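Local coordinates for lysozyme (Penaeus vannamei, PDB 6UKC), which probably hydrolyses the beta-1,4 linkages of peptidoglycan and of chitodextrins, as a C-type lysozyme of glycosyl hydrolase family 22, at residues Q128-A131 with E132-S135; K5-G8 with K9-A13; V31-A34 with E35-S39. All blocks are in the same frame, centred on the assembly; numbering follows the deposited sequence.

Contact 1 (Q128-A131 with E132-S135)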
loop_
_atom_site.group_PDB
_atom_site.type_symbol
_atom_site.label_atom_id
_atom_site.label_comp_id
_atom_site.label_asym_id
_atom_site.label_seq_id
_atom_site.Cartn_x
_atom_site.Cartn_y
_atom_site.Cartn_z
ATOM N N GLN A 128 -18.708 -3.452 4.636
ATOM C CA GLN A 128 -19.603 -2.502 3.916
ATOM C C GLN A 128 -18.844 -1.847 2.744
ATOM O O GLN A 128 -19.346 -1.895 1.598
ATOM C CB GLN A 128 -20.165 -1.442 4.863
ATOM C CG GLN A 128 -21.139 -0.518 4.146
ATOM C CD GLN A 128 -22.381 -1.202 3.605
ATOM O OE1 GLN A 128 -22.909 -2.162 4.149
ATOM N NE2 GLN A 128 -22.922 -0.643 2.547
ATOM N N TYR A 129 -17.672 -1.274 3.011
ATOM C CA TYR A 129 -16.829 -0.573 2.005
ATOM C C TYR A 129 -16.593 -1.485 0.785
ATOM O O TYR A 129 -16.681 -0.986 -0.378
ATOM C CB TYR A 129 -15.543 -0.071 2.681
ATOM C CG TYR A 129 -14.461 0.372 1.741
ATOM C CD1 TYR A 129 -14.467 1.650 1.202
ATOM C CD2 TYR A 129 -13.423 -0.482 1.393
ATOM C CE1 TYR A 129 -13.475 2.073 0.326
ATOM C CE2 TYR A 129 -12.433 -0.078 0.503
ATOM C CZ TYR A 129 -12.465 1.198 -0.036
ATOM O OH TYR A 129 -11.510 1.619 -0.906
ATOM N N MET A 130 -16.349 -2.784 1.020
ATOM C CA MET A 130 -16.076 -3.785 -0.045
ATOM C C MET A 130 -17.379 -4.349 -0.643
ATOM O O MET A 130 -17.286 -5.144 -1.644
ATOM C CB MET A 130 -15.231 -4.935 0.509
ATOM C CG MET A 130 -13.801 -4.548 0.840
ATOM S SD MET A 130 -12.931 -3.810 -0.570
ATOM C CE MET A 130 -13.168 -5.099 -1.789
ATOM N N ALA A 131 -18.551 -3.971 -0.109
ATOM C CA ALA A 131 -19.837 -4.597 -0.497
ATOM C C ALA A 131 -20.058 -4.457 -2.013
ATOM O O ALA A 131 -20.536 -5.422 -2.635
ATOM C CB ALA A 131 -20.982 -4.032 0.307
ATOM N N GLU A 132 -19.704 -3.323 -2.616
ATOM C CA GLU A 132 -19.943 -3.121 -4.068
ATOM C C GLU A 132 -19.085 -4.101 -4.872
ATOM O O GLU A 132 -19.466 -4.339 -6.019
ATOM C CB GLU A 132 -19.622 -1.700 -4.513
ATOM C CG GLU A 132 -18.134 -1.440 -4.568
ATOM C CD GLU A 132 -17.806 -0.130 -5.242
ATOM O OE1 GLU A 132 -17.294 0.769 -4.538
ATOM O OE2 GLU A 132 -18.098 -0.007 -6.454
ATOM N N CYS A 133 -17.976 -4.626 -4.319
ATOM C CA CYS A 133 -17.131 -5.651 -5.006
ATOM C C CYS A 133 -17.522 -7.078 -4.606
ATOM O O CYS A 133 -17.520 -7.948 -5.487
ATOM C CB CYS A 133 -15.653 -5.486 -4.704
ATOM S SG CYS A 133 -15.028 -3.842 -5.101
ATOM N N TRP A 134 -17.828 -7.310 -3.335
ATOM C CA TRP A 134 -18.054 -8.667 -2.776
ATOM C C TRP A 134 -19.548 -9.030 -2.767
ATOM O O TRP A 134 -19.862 -10.119 -2.304
ATOM C CB TRP A 134 -17.462 -8.740 -1.364
ATOM C CG TRP A 134 -15.965 -8.721 -1.296
ATOM C CD1 TRP A 134 -15.080 -8.858 -2.327
ATOM C CD2 TRP A 134 -15.171 -8.606 -0.102
ATOM N NE1 TRP A 134 -13.795 -8.820 -1.863
ATOM C CE2 TRP A 134 -13.817 -8.701 -0.497
ATOM C CE3 TRP A 134 -15.472 -8.479 1.255
ATOM C CZ2 TRP A 134 -12.768 -8.604 0.416
ATOM C CZ3 TRP A 134 -14.438 -8.422 2.161
ATOM C CH2 TRP A 134 -13.106 -8.464 1.743
ATOM N N SER A 135 -20.433 -8.152 -3.243
ATOM C CA SER A 135 -21.910 -8.346 -3.243
ATOM C C SER A 135 -22.427 -8.380 -4.683
ATOM O O SER A 135 -23.016 -9.391 -4.999
ATOM C CB SER A 135 -22.625 -7.279 -2.442
ATOM O OG SER A 135 -22.302 -7.374 -1.062
HETATM O O HOH W 1 -19.459 -0.798 -0.590
#

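Contact 2 (K5-G8 with K9-A13)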
loop_
_atom_site.group_PDB
_atom_site.type_symbol
_atom_site.label_atom_id
_atom_site.label_comp_id
_atom_site.label_asym_id
_atom_site.label_seq_id
_atom_site.Cartn_x
_atom_site.Cartn_y
_atom_site.Cartn_z
ATOM N N LYS A 5 -0.549 1.920 -15.037
ATOM C CA LYS A 5 -1.762 1.175 -14.629
ATOM C C LYS A 5 -2.497 1.944 -13.533
ATOM O O LYS A 5 -1.845 2.333 -12.518
ATOM C CB LYS A 5 -1.371 -0.201 -14.101
ATOM C CG LYS A 5 -2.522 -1.127 -13.758
ATOM C CD LYS A 5 -3.592 -1.198 -14.811
ATOM C CE LYS A 5 -4.549 -2.353 -14.572
ATOM N NZ LYS A 5 -5.757 -2.279 -15.439
ATOM N N VAL A 6 -3.800 2.140 -13.734
ATOM C CA VAL A 6 -4.760 2.649 -12.715
ATOM C C VAL A 6 -5.853 1.593 -12.554
ATOM O O VAL A 6 -6.669 1.411 -13.451
ATOM C CB VAL A 6 -5.372 4.014 -13.095
ATOM C CG1 VAL A 6 -6.245 4.550 -11.963
ATOM C CG2 VAL A 6 -4.311 5.035 -13.502
ATOM N N PHE A 7 -5.891 0.927 -11.413
ATOM C CA PHE A 7 -6.890 -0.144 -11.176
ATOM C C PHE A 7 -8.276 0.464 -10.884
ATOM O O PHE A 7 -8.394 1.531 -10.215
ATOM C CB PHE A 7 -6.430 -1.027 -10.019
ATOM C CG PHE A 7 -5.229 -1.902 -10.301
ATOM C CD1 PHE A 7 -5.390 -3.143 -10.885
ATOM C CD2 PHE A 7 -3.941 -1.496 -9.968
ATOM C CE1 PHE A 7 -4.295 -3.953 -11.139
ATOM C CE2 PHE A 7 -2.850 -2.318 -10.199
ATOM C CZ PHE A 7 -3.034 -3.552 -10.769
ATOM N N GLY A 8 -9.328 -0.217 -11.317
ATOM C CA GLY A 8 -10.632 -0.132 -10.619
ATOM C C GLY A 8 -10.535 -0.758 -9.229
ATOM O O GLY A 8 -9.743 -1.680 -9.046
ATOM N N LYS A 9 -11.315 -0.275 -8.266
ATOM C CA LYS A 9 -11.317 -0.769 -6.861
ATOM C C LYS A 9 -11.580 -2.290 -6.823
ATOM O O LYS A 9 -10.801 -3.024 -6.202
ATOM C CB LYS A 9 -12.360 0.030 -6.074
ATOM C CG LYS A 9 -12.673 -0.483 -4.681
ATOM C CD LYS A 9 -13.819 0.271 -4.046
ATOM C CE LYS A 9 -14.363 -0.408 -2.807
ATOM N NZ LYS A 9 -15.378 0.441 -2.138
ATOM N N CYS A 10 -12.669 -2.748 -7.429
ATOM C CA CYS A 10 -13.057 -4.183 -7.491
ATOM C C CYS A 10 -12.030 -4.951 -8.328
ATOM O O CYS A 10 -11.702 -6.080 -7.944
ATOM C CB CYS A 10 -14.473 -4.342 -8.028
ATOM S SG CYS A 10 -15.673 -3.473 -6.987
ATOM N N GLU A 11 -11.497 -4.354 -9.390
ATOM C CA GLU A 11 -10.417 -4.987 -10.199
ATOM C C GLU A 11 -9.189 -5.244 -9.315
ATOM O O GLU A 11 -8.567 -6.319 -9.382
ATOM C CB GLU A 11 -10.053 -4.063 -11.344
ATOM C CG GLU A 11 -9.048 -4.676 -12.301
ATOM C CD GLU A 11 -8.389 -3.662 -13.216
ATOM O OE1 GLU A 11 -7.433 -4.025 -13.873
ATOM O OE2 GLU A 11 -8.851 -2.510 -13.261
ATOM N N PHE A 12 -8.843 -4.272 -8.497
ATOM C CA PHE A 12 -7.710 -4.364 -7.557
ATOM C C PHE A 12 -8.041 -5.416 -6.496
ATOM O O PHE A 12 -7.137 -6.255 -6.208
ATOM C CB PHE A 12 -7.401 -3.001 -6.954
ATOM C CG PHE A 12 -6.167 -2.977 -6.099
ATOM C CD1 PHE A 12 -4.941 -3.355 -6.615
ATOM C CD2 PHE A 12 -6.240 -2.601 -4.775
ATOM C CE1 PHE A 12 -3.808 -3.331 -5.827
ATOM C CE2 PHE A 12 -5.105 -2.599 -3.984
ATOM C CZ PHE A 12 -3.893 -2.958 -4.511
ATOM N N ALA A 13 -9.266 -5.397 -5.944
ATOM C CA ALA A 13 -9.697 -6.430 -4.962
ATOM C C ALA A 13 -9.556 -7.835 -5.569
ATOM O O ALA A 13 -8.955 -8.708 -4.883
ATOM C CB ALA A 13 -11.113 -6.183 -4.480
#

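Contact 3 (V31-A34 with E35-S39)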
loop_
_atom_site.group_PDB
_atom_site.type_symbol
_atom_site.label_atom_id
_atom_site.label_comp_id
_atom_site.label_asym_id
_atom_site.label_seq_id
_atom_site.Cartn_x
_atom_site.Cartn_y
_atom_site.Cartn_z
ATOM N N VAL A 31 -7.151 -2.511 -0.263
ATOM C CA VAL A 31 -8.019 -1.737 -1.208
ATOM C C VAL A 31 -8.260 -0.318 -0.648
ATOM O O VAL A 31 -8.086 0.712 -1.401
ATOM C CB VAL A 31 -9.335 -2.491 -1.465
ATOM C CG1 VAL A 31 -10.356 -1.638 -2.195
ATOM C CG2 VAL A 31 -9.093 -3.800 -2.217
ATOM N N CYS A 32 -8.670 -0.239 0.618
ATOM C CA CYS A 32 -8.994 1.045 1.286
ATOM C C CYS A 32 -7.749 1.950 1.262
ATOM O O CYS A 32 -7.890 3.173 0.875
ATOM C CB CYS A 32 -9.483 0.839 2.710
ATOM S SG CYS A 32 -10.134 2.368 3.423
ATOM N N ILE A 33 -6.597 1.395 1.674
ATOM C CA ILE A 33 -5.315 2.152 1.750
ATOM C C ILE A 33 -4.962 2.648 0.350
ATOM O O ILE A 33 -4.691 3.871 0.245
ATOM C CB ILE A 33 -4.187 1.343 2.408
ATOM C CG1 ILE A 33 -4.483 1.155 3.897
ATOM C CG2 ILE A 33 -2.832 2.013 2.186
ATOM C CD1 ILE A 33 -3.671 0.057 4.537
ATOM N N ALA A 34 -5.018 1.773 -0.675
ATOM C CA ALA A 34 -4.705 2.148 -2.078
ATOM C C ALA A 34 -5.648 3.251 -2.566
ATOM O O ALA A 34 -5.173 4.175 -3.279
ATOM C CB ALA A 34 -4.794 0.957 -3.001
ATOM N N GLU A 35 -6.956 3.114 -2.308
ATOM C CA GLU A 35 -7.915 4.138 -2.784
ATOM C C GLU A 35 -7.398 5.506 -2.324
ATOM O O GLU A 35 -7.186 6.399 -3.180
ATOM C CB GLU A 35 -9.342 3.914 -2.287
ATOM C CG GLU A 35 -10.323 4.783 -3.055
ATOM C CD GLU A 35 -11.767 4.779 -2.611
ATOM O OE1 GLU A 35 -12.349 5.842 -2.684
ATOM O OE2 GLU A 35 -12.310 3.716 -2.226
ATOM N N PHE A 36 -7.154 5.656 -1.020
ATOM C CA PHE A 36 -6.982 6.993 -0.390
ATOM C C PHE A 36 -5.519 7.417 -0.428
ATOM O O PHE A 36 -5.314 8.616 -0.282
ATOM C CB PHE A 36 -7.618 7.026 0.996
ATOM C CG PHE A 36 -9.107 6.819 0.904
ATOM C CD1 PHE A 36 -9.920 7.807 0.374
ATOM C CD2 PHE A 36 -9.687 5.619 1.293
ATOM C CE1 PHE A 36 -11.294 7.623 0.276
ATOM C CE2 PHE A 36 -11.061 5.423 1.176
ATOM C CZ PHE A 36 -11.864 6.424 0.662
ATOM N N GLU A 37 -4.567 6.511 -0.695
ATOM C CA GLU A 37 -3.157 6.934 -0.858
ATOM C C GLU A 37 -2.938 7.376 -2.303
ATOM O O GLU A 37 -2.207 8.350 -2.468
ATOM C CB GLU A 37 -2.167 5.856 -0.419
ATOM C CG GLU A 37 -2.163 5.612 1.067
ATOM C CD GLU A 37 -1.425 6.650 1.884
ATOM O OE1 GLU A 37 -1.441 6.553 3.123
ATOM O OE2 GLU A 37 -0.817 7.519 1.264
ATOM N N SER A 38 -3.561 6.749 -3.304
ATOM C CA SER A 38 -3.102 6.908 -4.711
ATOM C C SER A 38 -4.211 6.837 -5.761
ATOM O O SER A 38 -3.854 6.940 -6.943
ATOM C CB SER A 38 -2.089 5.853 -5.019
ATOM O OG SER A 38 -2.714 4.571 -5.060
ATOM N N SER A 39 -5.479 6.642 -5.382
ATOM C CA SER A 39 -6.603 6.313 -6.299
ATOM C C SER A 39 -6.244 5.106 -7.172
ATOM O O SER A 39 -6.540 5.132 -8.382
ATOM C CB SER A 39 -6.977 7.500 -7.113
ATOM O OG SER A 39 -7.228 8.595 -6.255
#

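Contact 1 (Q128-A131 with E132-S135)
Met130 and Trp134 both set CG opposite the carbonyl carbon (chi1 -70° in each), and further bends at chi2 and chi3 of Met130 fold its thioether back over the indole. The result is a Met-aromatic contact between residues four apart in helix 126-134, the last helix of this C-type lysozyme. Met130 CB does the closest work: a CH-pi contact places it over one face of the six-membered ring, offset toward the rim, with Trp134 CE3 3.6 Å away. The sulfur SD of Met130 stands above the same ring at a distance, 5.1 Å from its centroid, while Met130 CE also touches Cys133 CB at 3.8 Å. The backbone beneath is kinked. Met130 O takes Trp134 N in the carbonyl plane and Cys133 N well above it, so two N-H groups grip this oxygen where the helix is kinked. A water bridges the interruption, giving a hydrogen to Gln128 O at 2.5 Å and accepting one from Glu132 N. Beyond the helix, Glu132 OE1 forms a salt bridge with Lys9 NZ, and Cys133 is disulfide-bonded to Cys10. The methyl carbon Met130 CE ends 3.8 Å from Trp134 NE1, on the five-membered side of the indole.

Contact 2 (K5-G8 with K9-A13)
The Phe7 ring is covered on both faces: Phe12 CD1 lies 3.9 Å above one, and Lys5 CG lies 3.7 Å from the plane on the opposite one, each offset toward the rim. The two phenyl rings meet obliquely, planes at 50° and centroids 5.3 Å apart, and their CB atoms also pack together. The Glu11 carboxylate comes close to Phe7 CD1 obliquely, its plane 61° from that of the ring. With CG anti to N (chi1 -175°) and the chain extended, Glu11 reaches back from the first turn of the helix to the extended segment before it. Its OE1 offers the syn lone pair to Lys5 NZ in a 2.9 Å salt bridge, whereas OE2 receives the N-H of Gly8 at 3.0 Å, from above the carboxylate plane. Gly8 is the N-cap, and this is the half of a capping box that a glycine can take part in; the other half needs an N-cap side chain. Gly8 O accepts from Phe12 N at 2.8 Å, the first helical turn. Phe7 bonds through its backbone to Phe40, Phe12 packs on Val31 and Ala34 of helix 24-38, and Lys9 NZ bonds to Tyr129 O of helix 126-134.

Contact 3 (V31-A34 with E35-S39)
Val31 O, Cys32 O, Ile33 O and Ala34 O each accept the N-H four residues on, from Glu35, Phe36, Glu37 and Ser38, so the alpha-helical ladder continues to the last turn of helix 24-38, with Phe36 N to Cys32 O (3.2 Å) longer than Glu35 N to Val31 O (2.8 Å), before Ser39 leaves it with positive phi.

On the flank bearing Cys32 and Phe36, the sulfur meets the edge of the phenyl ring, 81° off its normal, with Cys32 SG 3.9 Å from CE2 of Phe36. Cys32 SG sits anti to its own N (chi1 -171°), which sends it along the helix toward that edge and into the disulfide with Cys121. Glu35 CB lies over one face of the Phe36 ring, offset toward the rim, and Glu35 OE2 is hydrogen-bonded to Tyr129 OH of helix 126-134.

In C-type lysozymes this helix carries the catalytic glutamate near its C-terminal end, bordering the substrate cleft; by its place in the Phe-Glu-Ser sequence, Glu37 probably corresponds to that residue.

Ile33 and Glu37 run side by side, pointing the same way, with Ile33 CG2 3.8 Å from Glu37 CG. The bend at chi2 of Glu37 (-77°) sets the direction of its carboxylate, which is held in place where OE1 accepts from Ala116 N at the start of helix 115-121. Ala34 O receives Ser38 N at 3.0 Å, while the Ser38 hydroxyl has Ile57 O as its main partner.

Overall arrangement
Depth separates the three contacts. The centre of contact 3 lies about 7 Å from the centre of the chain, that of contact 2 about 13 Å and that of contact 1 about 19 Å; contacts 2 and 3 are partly buried, contact 1 is at the surface. Contacts 1 and 3 are i to i+4 arrangements near the C-terminal ends of helices 126-134 and 24-38, whereas contact 2 begins helix 9-20. Their chemistry follows: sulfur-aromatic packing marks contacts 1 and 3, at a ring face in one and a ring edge in the other, while contact 2 pairs charge with aromatic packing. The three helices meet directly: Met130 packs on Ala13 of contact 2 and on Val31 of contact 3.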